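Local coordinates for protein beta-hexosaminidase LpqI (Mycobacterium tuberculosis H37Rv, PDB 6GFV) that removes terminal beta-1,4-linked N-acetylglucosamine from peptidoglycan fragments, a glycoside hydrolase family 3 step in mycobacterial cell-wall recycling, at residues V2-A7 with P72-V77; G11-L16 with S329-A334; S87-L92 with R121-L126; A220-M225 with P259-P264. One frame throughout, in Å; residues are numbered along the deposited sequence.

Contact 1 of 4, residues V2-A7 with P72-V77; sequences VPRSCA and PLPLAV
V2 lies alongside the ring of P72, the two side chains pointing the same way. Its CG1 stands anti to the backbone N (chi1 176°), which carries that methyl to 3.6 Å from P72 N. P3 turns its ring outward and meets P72 through its carbonyl instead, with P3 O 3.4 Å from P72 CB. The CA atoms come nearest at R4 and P72, and R4 CA sits 3.5 Å from P72 O in a CA-H...O contact. The R4 side chain bends at chi2 (-89°) and then runs past P72 O, bringing NH1 to 3.6 Å from P74 CA. This approach to the guanidinium is oblique; its polar ends are taken by A68 O, bound by NH2, and N340 OD1, bound by NH1. S5 N donates to P72 O at 3.3 Å with an N-H...O angle of 154°, using a lone pair in the carbonyl plane. S5 OG then accepts from A7 N at 3.0 Å, closing an ST turn. Between them, C6 points its CB away from the other segment and is disulfide-bonded to C343.

Residues 72-75, entered through a cis peptide before P72, lead into strand 76-83 of the TIM barrel, and the N-terminal tail packs on this lead-in. Chemically, P72 O is gripped by two donors, S5 N and N340 ND2, the latter also bonding S5 O; a single direct hydrogen bond combines with proline packing to hold the tail, while the arginine is tied at its end by carbonyl and amide oxygens.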
# COMPACT_ATOMS: atom_id res chain seq x y z
N VAL A 2 1.83 3.90 24.25
CA VAL A 2 1.75 2.46 24.04
C VAL A 2 3.14 1.80 24.05
O VAL A 2 3.90 1.94 23.09
CB VAL A 2 1.07 2.13 22.70
CG1 VAL A 2 1.08 0.64 22.45
CG2 VAL A 2 -0.35 2.67 22.70
N PRO A 3 3.46 1.07 25.13
CA PRO A 3 4.79 0.49 25.35
C PRO A 3 5.17 -0.64 24.38
O PRO A 3 4.31 -1.42 23.97
CB PRO A 3 4.69 -0.05 26.78
CG PRO A 3 3.26 -0.35 26.96
CD PRO A 3 2.52 0.71 26.20
N ARG A 4 6.44 -0.71 24.01
CA ARG A 4 6.93 -1.76 23.13
C ARG A 4 6.82 -3.13 23.79
O ARG A 4 6.88 -3.24 25.02
CB ARG A 4 8.37 -1.50 22.72
CG ARG A 4 8.64 -0.08 22.27
CD ARG A 4 8.38 0.07 20.77
NE ARG A 4 8.85 1.36 20.28
CZ ARG A 4 9.40 1.56 19.09
NH1 ARG A 4 9.57 0.55 18.25
NH2 ARG A 4 9.80 2.78 18.74
N SER A 5 6.69 -4.16 22.96
CA SER A 5 6.52 -5.53 23.42
C SER A 5 7.29 -6.54 22.59
O SER A 5 7.57 -6.32 21.42
CB SER A 5 5.05 -5.92 23.42
OG SER A 5 4.91 -7.32 23.63
N CYS A 6 7.60 -7.68 23.20
CA CYS A 6 8.31 -8.77 22.54
C CYS A 6 7.39 -9.94 22.17
O CYS A 6 7.87 -10.95 21.65
CB CYS A 6 9.46 -9.26 23.44
SG CYS A 6 10.89 -8.13 23.59
N ALA A 7 6.10 -9.82 22.45
CA ALA A 7 5.11 -10.83 22.08
C ALA A 7 5.16 -11.15 20.59
O ALA A 7 5.45 -10.27 19.79
CB ALA A 7 3.72 -10.37 22.45
N PRO A 72 3.06 -0.84 19.79
CA PRO A 72 4.04 -1.65 20.52
C PRO A 72 5.08 -2.23 19.59
O PRO A 72 5.90 -3.04 20.01
CB PRO A 72 3.18 -2.76 21.11
CG PRO A 72 2.19 -3.00 20.04
CD PRO A 72 1.90 -1.65 19.41
N LEU A 73 5.00 -1.86 18.31
CA LEU A 73 5.95 -2.29 17.31
C LEU A 73 6.40 -1.05 16.54
O LEU A 73 5.83 0.02 16.73
CB LEU A 73 5.33 -3.33 16.37
CG LEU A 73 5.12 -4.75 16.93
CD1 LEU A 73 4.50 -5.60 15.87
CD2 LEU A 73 6.42 -5.40 17.41
N PRO A 74 7.44 -1.18 15.72
CA PRO A 74 7.95 0.00 15.03
C PRO A 74 6.93 0.65 14.09
O PRO A 74 6.23 -0.02 13.36
CB PRO A 74 9.15 -0.54 14.26
CG PRO A 74 9.58 -1.74 15.04
CD PRO A 74 8.35 -2.34 15.56
N LEU A 75 6.85 1.97 14.16
CA LEU A 75 6.02 2.74 13.24
C LEU A 75 6.32 2.41 11.78
O LEU A 75 7.49 2.33 11.41
CB LEU A 75 6.25 4.23 13.49
CG LEU A 75 5.36 5.24 12.75
CD1 LEU A 75 3.95 5.26 13.34
CD2 LEU A 75 5.97 6.63 12.75
N ALA A 76 5.29 2.23 10.95
CA ALA A 76 5.51 2.07 9.51
C ALA A 76 5.72 3.43 8.83
O ALA A 76 5.00 4.38 9.12
CB ALA A 76 4.33 1.32 8.85
N VAL A 77 6.68 3.52 7.91
CA VAL A 77 6.90 4.75 7.15
C VAL A 77 6.89 4.49 5.64
O VAL A 77 7.79 3.83 5.12
CB VAL A 77 8.24 5.43 7.54
CG1 VAL A 77 8.39 6.78 6.84
CG2 VAL A 77 8.34 5.57 9.04

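Contact 2 of 4, residues G11-L16 with S329-A334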
# COMPACT_ATOMS: atom_id res chain seq x y z
N GLY A 11 0.01 -12.91 18.94
CA GLY A 11 -0.39 -12.56 20.29
C GLY A 11 -0.55 -11.07 20.50
O GLY A 11 -1.10 -10.64 21.50
N ILE A 12 -0.06 -10.29 19.56
CA ILE A 12 -0.11 -8.84 19.68
C ILE A 12 -1.50 -8.27 20.01
O ILE A 12 -1.59 -7.35 20.81
CB ILE A 12 0.44 -8.18 18.40
CG1 ILE A 12 1.94 -8.40 18.31
CG2 ILE A 12 0.16 -6.69 18.39
CD1 ILE A 12 2.73 -7.62 19.34
N PRO A 13 -2.59 -8.83 19.42
CA PRO A 13 -3.92 -8.32 19.80
C PRO A 13 -4.25 -8.35 21.29
O PRO A 13 -4.94 -7.44 21.73
CB PRO A 13 -4.86 -9.24 19.04
CG PRO A 13 -4.11 -9.59 17.81
CD PRO A 13 -2.67 -9.70 18.23
N ALA A 14 -3.77 -9.35 22.03
CA ALA A 14 -4.06 -9.44 23.46
C ALA A 14 -3.53 -8.24 24.23
O ALA A 14 -4.02 -7.94 25.31
CB ALA A 14 -3.48 -10.73 24.04
N LEU A 15 -2.53 -7.56 23.67
CA LEU A 15 -1.91 -6.41 24.32
C LEU A 15 -2.67 -5.10 24.18
O LEU A 15 -2.41 -4.16 24.91
CB LEU A 15 -0.50 -6.19 23.77
CG LEU A 15 0.42 -7.39 23.72
CD1 LEU A 15 1.72 -6.94 23.11
CD2 LEU A 15 0.63 -7.96 25.11
N LEU A 16 -3.59 -5.02 23.22
CA LEU A 16 -4.13 -3.72 22.86
C LEU A 16 -5.61 -3.52 23.16
O LEU A 16 -6.40 -4.47 23.13
CB LEU A 16 -3.89 -3.48 21.37
CG LEU A 16 -2.44 -3.52 20.89
CD1 LEU A 16 -2.39 -3.33 19.39
CD2 LEU A 16 -1.64 -2.44 21.58
N SER A 329 -6.25 -8.75 10.85
CA SER A 329 -5.47 -7.72 10.20
C SER A 329 -4.35 -7.18 11.11
O SER A 329 -3.27 -6.88 10.63
CB SER A 329 -6.37 -6.57 9.74
OG SER A 329 -7.11 -6.96 8.61
N VAL A 330 -4.61 -7.06 12.41
CA VAL A 330 -3.56 -6.63 13.33
C VAL A 330 -2.39 -7.61 13.34
O VAL A 330 -1.23 -7.20 13.44
CB VAL A 330 -4.08 -6.45 14.78
CG1 VAL A 330 -2.91 -6.26 15.75
CG2 VAL A 330 -5.03 -5.25 14.87
N VAL A 331 -2.68 -8.90 13.19
CA VAL A 331 -1.63 -9.92 13.15
C VAL A 331 -0.81 -9.80 11.88
O VAL A 331 0.41 -9.94 11.90
CB VAL A 331 -2.22 -11.35 13.27
CG1 VAL A 331 -1.14 -12.41 13.05
CG2 VAL A 331 -2.88 -11.54 14.63
N ARG A 332 -1.48 -9.50 10.77
CA ARG A 332 -0.80 -9.32 9.50
C ARG A 332 0.13 -8.11 9.54
O ARG A 332 1.22 -8.14 8.98
CB ARG A 332 -1.81 -9.17 8.36
CG ARG A 332 -2.45 -10.47 7.96
CD ARG A 332 -3.08 -10.37 6.60
NE ARG A 332 -3.89 -11.54 6.30
CZ ARG A 332 -5.21 -11.58 6.44
NH1 ARG A 332 -5.86 -10.51 6.86
NH2 ARG A 332 -5.88 -12.68 6.14
N VAL A 333 -0.29 -7.05 10.21
CA VAL A 333 0.54 -5.86 10.20
C VAL A 333 1.72 -6.04 11.17
O VAL A 333 2.83 -5.61 10.87
CB VAL A 333 -0.29 -4.58 10.51
CG1 VAL A 333 -1.43 -4.45 9.52
CG2 VAL A 333 -0.82 -4.58 11.90
N ALA A 334 1.52 -6.76 12.27
CA ALA A 334 2.65 -7.07 13.15
C ALA A 334 3.73 -7.86 12.40
O ALA A 334 4.92 -7.58 12.53
CB ALA A 334 2.18 -7.84 14.38
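The last long helix of the TIM-barrel domain, 323-337, receives the N-terminal lead-in here: I12 and P13, in a tight turn ahead of helix 18-23, pack on V330, V331 and A334. Two branches of I12 share the work. A chi1 of -70° turns CG2 away from the backbone N and toward V330, where it reaches V330 CG1 at 4.1 Å, with the two side chains crossing at about a right angle; I12 CG1 leads to A334 CB at 4.0 Å, one helical turn further on. P13 applies its ring atom CG, 3.9 Å from V331 CG2 and 4.1 Å from V330 CG1. The P13 ring slides past the V330 side chain in the opposite direction but crosses that of V331 nearly perpendicularly. V330 CG1 therefore meets both I12 and P13. K21 of helix 18-23 also touches V330, and P9 and L73 lie against A334. Within the turn, the backbone bonds A14 N to G11 O and L15 N to I12 O keep the chain coiled. No hydrogen bond crosses between the two segments: methyl, methylene and ring carbons in van der Waals contact do all the joining, which implies a hydrophobic, shape-dependent association with no directional bond to fix its alignment.

Contact 3 of 4, residues S87-L92 with R121-L126; sequences SRLRSL and RQMRKL
L89 lays its CD1 methyl against the side chain of M123, 3.8 Å from CG, and the same methyl comes within 4.3 Å of L126 CD1. L89 points its CB toward the helix, and chi1 of -57° with an extended chi2 carries CD1 out to M123. Further out, L92 CD1 meets L126 CD1 at 3.9 Å, so the L126 methyl is shared by both leucines of the loop. In TIM-barrel terms this loop follows strands 76-83 and 86-87, and helix 109-126 packs on it. The loop also carries R88, which probably binds substrate as in related enzymes and whose NE bonds G51 O. The type I turn from S87 to R90 is reinforced by R90: its N and its NH1 reach S87 O from opposite faces of the carbonyl plane, NH1 at 3.1 Å and 49° out of that plane. E81 OE2 binds S87 OG and L89 N, fixing the start of the turn. At the outer edge a water lies between the L92 carbonyl and the Q122 amide and donates weakly to L92 O; its approach to OE1 is too short to be relied on. Q122 NE2 turns instead to D118 OD2 within its own helix.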
# COMPACT_ATOMS: atom_id res chain seq x y z
N SER A 87 8.40 10.11 -8.17
CA SER A 87 9.58 9.90 -7.35
C SER A 87 9.70 10.95 -6.26
O SER A 87 10.43 11.91 -6.41
CB SER A 87 10.83 9.87 -8.24
OG SER A 87 12.01 10.01 -7.49
N ARG A 88 8.96 10.76 -5.18
CA ARG A 88 8.91 11.73 -4.07
C ARG A 88 10.28 12.13 -3.51
O ARG A 88 10.50 13.28 -3.14
CB ARG A 88 8.04 11.20 -2.93
CG ARG A 88 7.82 12.20 -1.82
CD ARG A 88 7.04 13.39 -2.35
NE ARG A 88 6.99 14.55 -1.46
CZ ARG A 88 7.82 15.58 -1.54
NH1 ARG A 88 8.79 15.59 -2.46
NH2 ARG A 88 7.70 16.60 -0.71
N LEU A 89 11.20 11.18 -3.45
CA LEU A 89 12.49 11.39 -2.79
C LEU A 89 13.62 11.66 -3.77
O LEU A 89 14.79 11.47 -3.45
CB LEU A 89 12.83 10.17 -1.92
CG LEU A 89 11.82 9.77 -0.84
CD1 LEU A 89 12.31 8.55 -0.04
CD2 LEU A 89 11.53 10.95 0.09
N ARG A 90 13.28 12.11 -4.97
CA ARG A 90 14.28 12.39 -6.00
C ARG A 90 15.40 13.31 -5.50
O ARG A 90 16.56 13.17 -5.88
CB ARG A 90 13.61 12.98 -7.25
CG ARG A 90 12.81 14.24 -7.01
CD ARG A 90 12.08 14.67 -8.27
NE ARG A 90 11.32 15.90 -8.08
CZ ARG A 90 10.16 15.98 -7.44
NH1 ARG A 90 9.60 14.90 -6.91
NH2 ARG A 90 9.55 17.15 -7.32
N SER A 91 15.06 14.26 -4.63
CA SER A 91 16.04 15.23 -4.16
C SER A 91 17.07 14.60 -3.24
O SER A 91 18.13 15.17 -3.00
CB SER A 91 15.34 16.37 -3.43
OG SER A 91 14.90 15.95 -2.15
N LEU A 92 16.77 13.41 -2.73
CA LEU A 92 17.57 12.79 -1.68
C LEU A 92 18.27 11.50 -2.06
O LEU A 92 19.28 11.16 -1.46
CB LEU A 92 16.71 12.50 -0.45
CG LEU A 92 15.99 13.65 0.24
CD1 LEU A 92 15.32 13.13 1.50
CD2 LEU A 92 16.94 14.78 0.55
N ARG A 121 18.28 0.92 -0.56
CA ARG A 121 19.28 1.08 0.48
C ARG A 121 19.30 2.51 1.03
O ARG A 121 19.35 2.71 2.24
CB ARG A 121 20.65 0.71 -0.09
CG ARG A 121 21.66 0.26 0.93
CD ARG A 121 23.05 0.18 0.32
NE ARG A 121 23.25 -1.04 -0.45
CZ ARG A 121 23.58 -1.09 -1.74
NH1 ARG A 121 23.76 0.02 -2.44
NH2 ARG A 121 23.73 -2.27 -2.32
N GLN A 122 19.26 3.49 0.14
CA GLN A 122 19.22 4.90 0.51
C GLN A 122 17.91 5.26 1.23
O GLN A 122 17.91 6.06 2.16
CB GLN A 122 19.41 5.77 -0.74
CG GLN A 122 20.79 5.60 -1.40
CD GLN A 122 21.03 6.57 -2.54
OE1 GLN A 122 21.07 7.78 -2.34
NE2 GLN A 122 21.16 6.05 -3.75
N MET A 123 16.80 4.67 0.78
CA MET A 123 15.51 4.85 1.43
C MET A 123 15.48 4.27 2.85
O MET A 123 14.90 4.85 3.75
CB MET A 123 14.39 4.21 0.60
CG MET A 123 13.83 5.12 -0.49
SD MET A 123 12.37 4.41 -1.31
CE MET A 123 13.14 3.22 -2.39
N ARG A 124 16.12 3.12 3.05
CA ARG A 124 16.13 2.52 4.38
C ARG A 124 16.99 3.32 5.39
O ARG A 124 16.65 3.41 6.57
CB ARG A 124 16.64 1.08 4.31
CG ARG A 124 16.64 0.39 5.67
CD ARG A 124 17.10 -1.05 5.59
NE ARG A 124 18.53 -1.21 5.83
CZ ARG A 124 19.45 -1.45 4.89
NH1 ARG A 124 19.10 -1.54 3.62
NH2 ARG A 124 20.72 -1.59 5.23
N LYS A 125 18.08 3.93 4.92
CA LYS A 125 18.87 4.80 5.79
C LYS A 125 18.08 6.04 6.26
O LYS A 125 18.29 6.52 7.37
CB LYS A 125 20.16 5.24 5.08
CG LYS A 125 21.16 4.12 4.86
CD LYS A 125 22.27 4.56 3.92
CE LYS A 125 22.83 3.39 3.12
NZ LYS A 125 23.19 3.79 1.73
N LEU A 126 17.20 6.55 5.41
CA LEU A 126 16.38 7.70 5.77
C LEU A 126 15.30 7.35 6.78
O LEU A 126 14.85 8.22 7.52
CB LEU A 126 15.73 8.33 4.54
CG LEU A 126 16.65 9.00 3.52
CD1 LEU A 126 15.90 9.32 2.25
CD2 LEU A 126 17.27 10.25 4.11
O HOH W 1 21.32 8.91 -0.17

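Contact 4 of 4, residues A220-M225 with P259-P264; sequences APVGVM and PPFDGP
F261 lays one ring face under V224 and turns its edge to V222, and of all residues here it has the most surface buried by the contact. Its CG is anti to the backbone N (chi1 -179°), sending the ring toward the neighbouring strand. V224 CG2 sits over one face, 4.2 Å from the ring centroid and 26° off the normal, a CH-pi contact in which the two side chains slide past each other in opposite directions. G263 N lies over the centre of the opposite face, 3.5 Å above the plane, so the ring is sandwiched between a methyl and a peptide nitrogen. At the rim, near the ring plane, V222 O stands 3.4 Å from F261 CZ. V222 CG1 touches F261 CE1 at 3.9 Å.

These segments belong to a beta-alpha-beta crossover of the TIM barrel: strand 223-230, helix 244-252, then strand 265-267, parallel to the first. The helix comes down on the same cluster, with L250 touching both V224 and F261, while R251 NH1 bonds the carbonyls of F261 and G263. The V224 side chain is about 10 Å from that of D268, probably the nucleophile as in related enzymes.

P264 stands just before the second strand and starts its pairing. Its O accepts from V224 N at 3.1 Å; V224 also pairs with F266 through the backbone. The same oxygen lies 3.3 Å from G223 CA in a CA-H...O contact. P264 CD rests 3.5 Å from V222 O, which is thus flanked by the proline ring and by the edge of F261.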
# COMPACT_ATOMS: atom_id res chain seq x y z
N ALA A 220 7.79 -13.56 -0.71
CA ALA A 220 7.66 -12.77 0.52
C ALA A 220 8.99 -12.20 1.02
O ALA A 220 10.05 -12.75 0.72
CB ALA A 220 7.02 -13.63 1.61
N PRO A 221 8.94 -11.08 1.76
CA PRO A 221 7.72 -10.30 2.00
C PRO A 221 7.30 -9.42 0.80
O PRO A 221 8.15 -8.91 0.07
CB PRO A 221 8.08 -9.45 3.22
CG PRO A 221 9.53 -9.36 3.23
CD PRO A 221 10.06 -10.63 2.60
N VAL A 222 5.99 -9.30 0.60
CA VAL A 222 5.40 -8.44 -0.43
C VAL A 222 3.99 -8.05 0.01
O VAL A 222 3.29 -8.84 0.64
CB VAL A 222 5.36 -9.14 -1.81
CG1 VAL A 222 4.43 -10.39 -1.79
CG2 VAL A 222 4.96 -8.17 -2.91
N GLY A 223 3.59 -6.82 -0.29
CA GLY A 223 2.24 -6.36 -0.07
C GLY A 223 1.49 -6.22 -1.41
O GLY A 223 2.09 -6.28 -2.46
N VAL A 224 0.18 -6.03 -1.35
CA VAL A 224 -0.60 -5.72 -2.55
C VAL A 224 -1.54 -4.53 -2.31
O VAL A 224 -2.25 -4.51 -1.31
CB VAL A 224 -1.42 -6.96 -3.03
CG1 VAL A 224 -2.32 -6.60 -4.19
CG2 VAL A 224 -0.48 -8.11 -3.41
N MET A 225 -1.50 -3.53 -3.20
CA MET A 225 -2.42 -2.40 -3.16
C MET A 225 -3.57 -2.63 -4.13
O MET A 225 -3.33 -2.91 -5.29
CB MET A 225 -1.72 -1.09 -3.51
CG MET A 225 -2.69 0.06 -3.76
SD MET A 225 -1.94 1.68 -4.13
CE MET A 225 -1.40 2.15 -2.51
N PRO A 259 -1.68 -19.21 -6.18
CA PRO A 259 -1.79 -19.70 -4.80
C PRO A 259 -2.47 -18.64 -3.93
O PRO A 259 -2.62 -17.52 -4.38
CB PRO A 259 -0.34 -19.94 -4.40
CG PRO A 259 0.45 -19.21 -5.35
CD PRO A 259 -0.28 -19.12 -6.62
N PRO A 260 -2.89 -18.99 -2.71
CA PRO A 260 -3.56 -17.98 -1.87
C PRO A 260 -2.59 -16.90 -1.38
O PRO A 260 -1.40 -17.18 -1.35
CB PRO A 260 -4.10 -18.80 -0.69
CG PRO A 260 -3.96 -20.22 -1.08
CD PRO A 260 -2.85 -20.30 -2.06
N PHE A 261 -3.09 -15.71 -1.02
CA PHE A 261 -2.24 -14.63 -0.50
C PHE A 261 -2.65 -14.20 0.90
O PHE A 261 -3.76 -13.75 1.10
CB PHE A 261 -2.26 -13.40 -1.43
CG PHE A 261 -1.38 -12.27 -0.96
CD1 PHE A 261 0.00 -12.40 -0.96
CD2 PHE A 261 -1.93 -11.07 -0.52
CE1 PHE A 261 0.82 -11.34 -0.53
CE2 PHE A 261 -1.12 -10.03 -0.08
CZ PHE A 261 0.25 -10.16 -0.10
N ASP A 262 -1.73 -14.34 1.85
CA ASP A 262 -2.00 -14.01 3.25
C ASP A 262 -1.14 -12.84 3.76
O ASP A 262 -1.06 -12.61 4.96
CB ASP A 262 -1.79 -15.25 4.13
CG ASP A 262 -2.41 -15.10 5.51
OD1 ASP A 262 -3.55 -14.64 5.61
OD2 ASP A 262 -1.75 -15.45 6.50
N GLY A 263 -0.47 -12.14 2.85
CA GLY A 263 0.29 -10.95 3.19
C GLY A 263 -0.58 -9.71 3.39
O GLY A 263 -1.80 -9.81 3.34
N PRO A 264 0.05 -8.54 3.64
CA PRO A 264 -0.68 -7.29 3.89
C PRO A 264 -1.31 -6.69 2.63
O PRO A 264 -0.65 -6.56 1.60
CB PRO A 264 0.41 -6.36 4.46
CG PRO A 264 1.65 -6.81 3.74
CD PRO A 264 1.51 -8.31 3.57

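Overall arrangement
Contacts 1 and 2 both attach the N-terminal tail, before helix 18-23, to the barrel; their centres are about 10 Å apart, they touch through S5 with L15 and L73 with A334, and their segments alternate along the chain. Contact 2 spans nearly the whole chain, with contacts 3 and 4 both falling within that span. Contacts 2 and 4, centres about 17 Å apart, are joined by the R332-D262 salt bridge. Contacts 1 and 4 reach the same barrel sheet, at strands 76-83 and 223-230. Contact 3 stands apart, about 24 Å between centres from contacts 1 and 4, and its loop carries R88, probably a substrate-binding residue. The chain's start thus meets its last helix, while contacts 3 and 4 lie within the catalytic barrel.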